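Local atomic coordinates of probable RNA polymerase sigma-D factor (Mycobacterium tuberculosis, PDB entry 3VFZ), a protein that probably acts as an ECF-type initiation factor that directs RNA polymerase to specific promoters, its domain 4 recognising the -35 element. Residues Leu29-Ala34 against Leu72-Asp77. Sequence-based numbering, arbitrary orientation.
Sequences LEILPA and LQRLKD
Over one face of the Arg74 guanidinium sits the carbonyl oxygen of Ile31, while the CD of Pro33 approaches the same group obliquely. Because the oxygen lies above the flat group, it meets no N-H head-on: Ile31 O and Arg74 NH1 are 3.4 Å apart, but the angle is too poor for a hydrogen bond. The methyl CG2 of Ile31 also lies in van der Waals contact with the group, 3.7 Å from Arg74 NH1. Such a charged tip laid against a chain turn illustrates how a long arginine can pack with its stem as well as its head. A bend at chi3 (126°) lets the guanidinium lie along the loop, NE near Pro33 and NH1 near Ile31, and the stem runs alongside Leu32 in the reverse direction, with Leu32 CD2 lying 3.8 Å from Arg74 CD and equally close to its CB. Deeper in, Leu32 and Leu75 cross at about a right angle, Leu32 CD1 to Leu75 CD2 at 4.2 Å, and both side chains also rest on Leu40 of helix 34-46. A type I turn from Leu29 to Leu32, closed by the bond from Leu32 N to Leu29 O (2.9 Å), shapes the loop, and Pro33 then takes the N-cap position of helix 34-46. The whole is a loop-on-helix contact of the all-helical sigma-70 region 4, joining the link between helices 21-29 and 34-46 to helix 61-80, which carries part of the predicted helix-turn-helix motif.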
loop_
_atom_site.group_PDB
_atom_site.type_symbol
_atom_site.label_atom_id
_atom_site.label_comp_id
_atom_site.label_asym_id
_atom_site.label_seq_id
_atom_site.Cartn_x
_atom_site.Cartn_y
_atom_site.Cartn_z
ATOM N N LEU A 29 7.925 -3.423 -1.965
ATOM C CA LEU A 29 6.505 -3.608 -2.257
ATOM C C LEU A 29 6.205 -5.073 -2.569
ATOM O O LEU A 29 5.138 -5.572 -2.224
ATOM C CB LEU A 29 6.060 -2.716 -3.409
ATOM C CG LEU A 29 6.009 -1.216 -3.117
ATOM C CD1 LEU A 29 5.406 -0.499 -4.298
ATOM C CD2 LEU A 29 5.210 -0.927 -1.849
ATOM N N GLU A 30 7.147 -5.762 -3.210
ATOM C CA GLU A 30 6.946 -7.169 -3.570
ATOM C C GLU A 30 6.857 -8.064 -2.332
ATOM O O GLU A 30 6.563 -9.251 -2.432
ATOM C CB GLU A 30 8.043 -7.666 -4.521
ATOM C CG GLU A 30 7.874 -7.213 -5.963
ATOM C CD GLU A 30 8.789 -7.957 -6.924
ATOM O OE1 GLU A 30 10.002 -7.652 -6.960
ATOM O OE2 GLU A 30 8.293 -8.850 -7.644
ATOM N N ILE A 31 7.114 -7.474 -1.168
ATOM C CA ILE A 31 7.023 -8.163 0.110
ATOM C C ILE A 31 5.568 -8.193 0.620
ATOM O O ILE A 31 5.200 -9.045 1.433
ATOM C CB ILE A 31 7.932 -7.452 1.146
ATOM C CG1 ILE A 31 9.061 -8.371 1.609
ATOM C CG2 ILE A 31 7.120 -6.867 2.300
ATOM C CD1 ILE A 31 10.060 -8.690 0.515
ATOM N N LEU A 32 4.752 -7.263 0.127
ATOM C CA LEU A 32 3.360 -7.101 0.551
ATOM C C LEU A 32 2.410 -7.945 -0.288
ATOM O O LEU A 32 2.723 -8.279 -1.430
ATOM C CB LEU A 32 2.933 -5.635 0.372
ATOM C CG LEU A 32 3.724 -4.553 1.099
ATOM C CD1 LEU A 32 3.222 -3.163 0.689
ATOM C CD2 LEU A 32 3.613 -4.774 2.601
ATOM N N PRO A 33 1.225 -8.259 0.268
ATOM C CA PRO A 33 0.144 -8.838 -0.542
ATOM C C PRO A 33 -0.172 -7.888 -1.688
ATOM O O PRO A 33 -0.063 -6.665 -1.524
ATOM C CB PRO A 33 -1.042 -8.883 0.428
ATOM C CG PRO A 33 -0.428 -8.880 1.785
ATOM C CD PRO A 33 0.828 -8.066 1.673
ATOM N N ALA A 34 -0.554 -8.444 -2.834
ATOM C CA ALA A 34 -0.889 -7.654 -4.001
ATOM C C ALA A 34 -1.820 -6.485 -3.676
ATOM O O ALA A 34 -1.623 -5.373 -4.161
ATOM C CB ALA A 34 -1.521 -8.557 -5.079
ATOM N N LEU A 72 1.992 -0.577 6.205
ATOM C CA LEU A 72 3.052 0.264 6.755
ATOM C C LEU A 72 3.837 -0.481 7.831
ATOM O O LEU A 72 5.048 -0.283 7.983
ATOM C CB LEU A 72 2.489 1.568 7.308
ATOM C CG LEU A 72 1.825 2.477 6.276
ATOM C CD1 LEU A 72 1.752 3.888 6.805
ATOM C CD2 LEU A 72 2.583 2.445 4.963
ATOM N N GLN A 73 3.145 -1.342 8.568
ATOM C CA GLN A 73 3.796 -2.115 9.615
ATOM C C GLN A 73 4.792 -3.122 9.032
ATOM O O GLN A 73 5.906 -3.259 9.547
ATOM C CB GLN A 73 2.768 -2.820 10.506
ATOM C CG GLN A 73 3.388 -3.568 11.675
ATOM C CD GLN A 73 4.167 -2.645 12.595
ATOM O OE1 GLN A 73 5.394 -2.726 12.691
ATOM N NE2 GLN A 73 3.454 -1.753 13.271
ATOM N N ARG A 74 4.395 -3.824 7.972
ATOM C CA ARG A 74 5.293 -4.763 7.297
ATOM C C ARG A 74 6.476 -4.008 6.700
ATOM O O ARG A 74 7.620 -4.436 6.818
ATOM C CB ARG A 74 4.570 -5.539 6.179
ATOM C CG ARG A 74 3.592 -6.606 6.640
ATOM C CD ARG A 74 2.804 -7.144 5.432
ATOM N NE ARG A 74 2.854 -8.601 5.290
ATOM C CZ ARG A 74 3.944 -9.297 4.968
ATOM N NH1 ARG A 74 5.105 -8.683 4.772
ATOM N NH2 ARG A 74 3.878 -10.619 4.859
ATOM N N LEU A 75 6.198 -2.874 6.066
ATOM C CA LEU A 75 7.267 -2.067 5.498
ATOM C C LEU A 75 8.203 -1.573 6.584
ATOM O O LEU A 75 9.420 -1.644 6.434
ATOM C CB LEU A 75 6.704 -0.872 4.733
ATOM C CG LEU A 75 5.892 -1.302 3.505
ATOM C CD1 LEU A 75 5.248 -0.093 2.886
ATOM C CD2 LEU A 75 6.815 -1.996 2.511
ATOM N N LYS A 76 7.638 -1.043 7.663
ATOM C CA LYS A 76 8.475 -0.517 8.730
ATOM C C LYS A 76 9.386 -1.637 9.232
ATOM O O LYS A 76 10.580 -1.428 9.409
ATOM C CB LYS A 76 7.640 0.054 9.873
ATOM C CG LYS A 76 8.472 0.678 11.002
ATOM C CD LYS A 76 7.566 1.266 12.092
ATOM C CE LYS A 76 8.377 1.802 13.288
ATOM N NZ LYS A 76 9.260 0.753 13.854
ATOM N N ASP A 77 8.819 -2.821 9.445
ATOM C CA ASP A 77 9.606 -3.992 9.856
ATOM C C ASP A 77 10.832 -4.201 8.961
ATOM O O ASP A 77 11.963 -4.322 9.462
ATOM C CB ASP A 77 8.751 -5.274 9.829
ATOM C CG ASP A 77 7.809 -5.386 11.031
ATOM O OD1 ASP A 77 7.886 -4.532 11.938
ATOM O OD2 ASP A 77 7.004 -6.341 11.075
#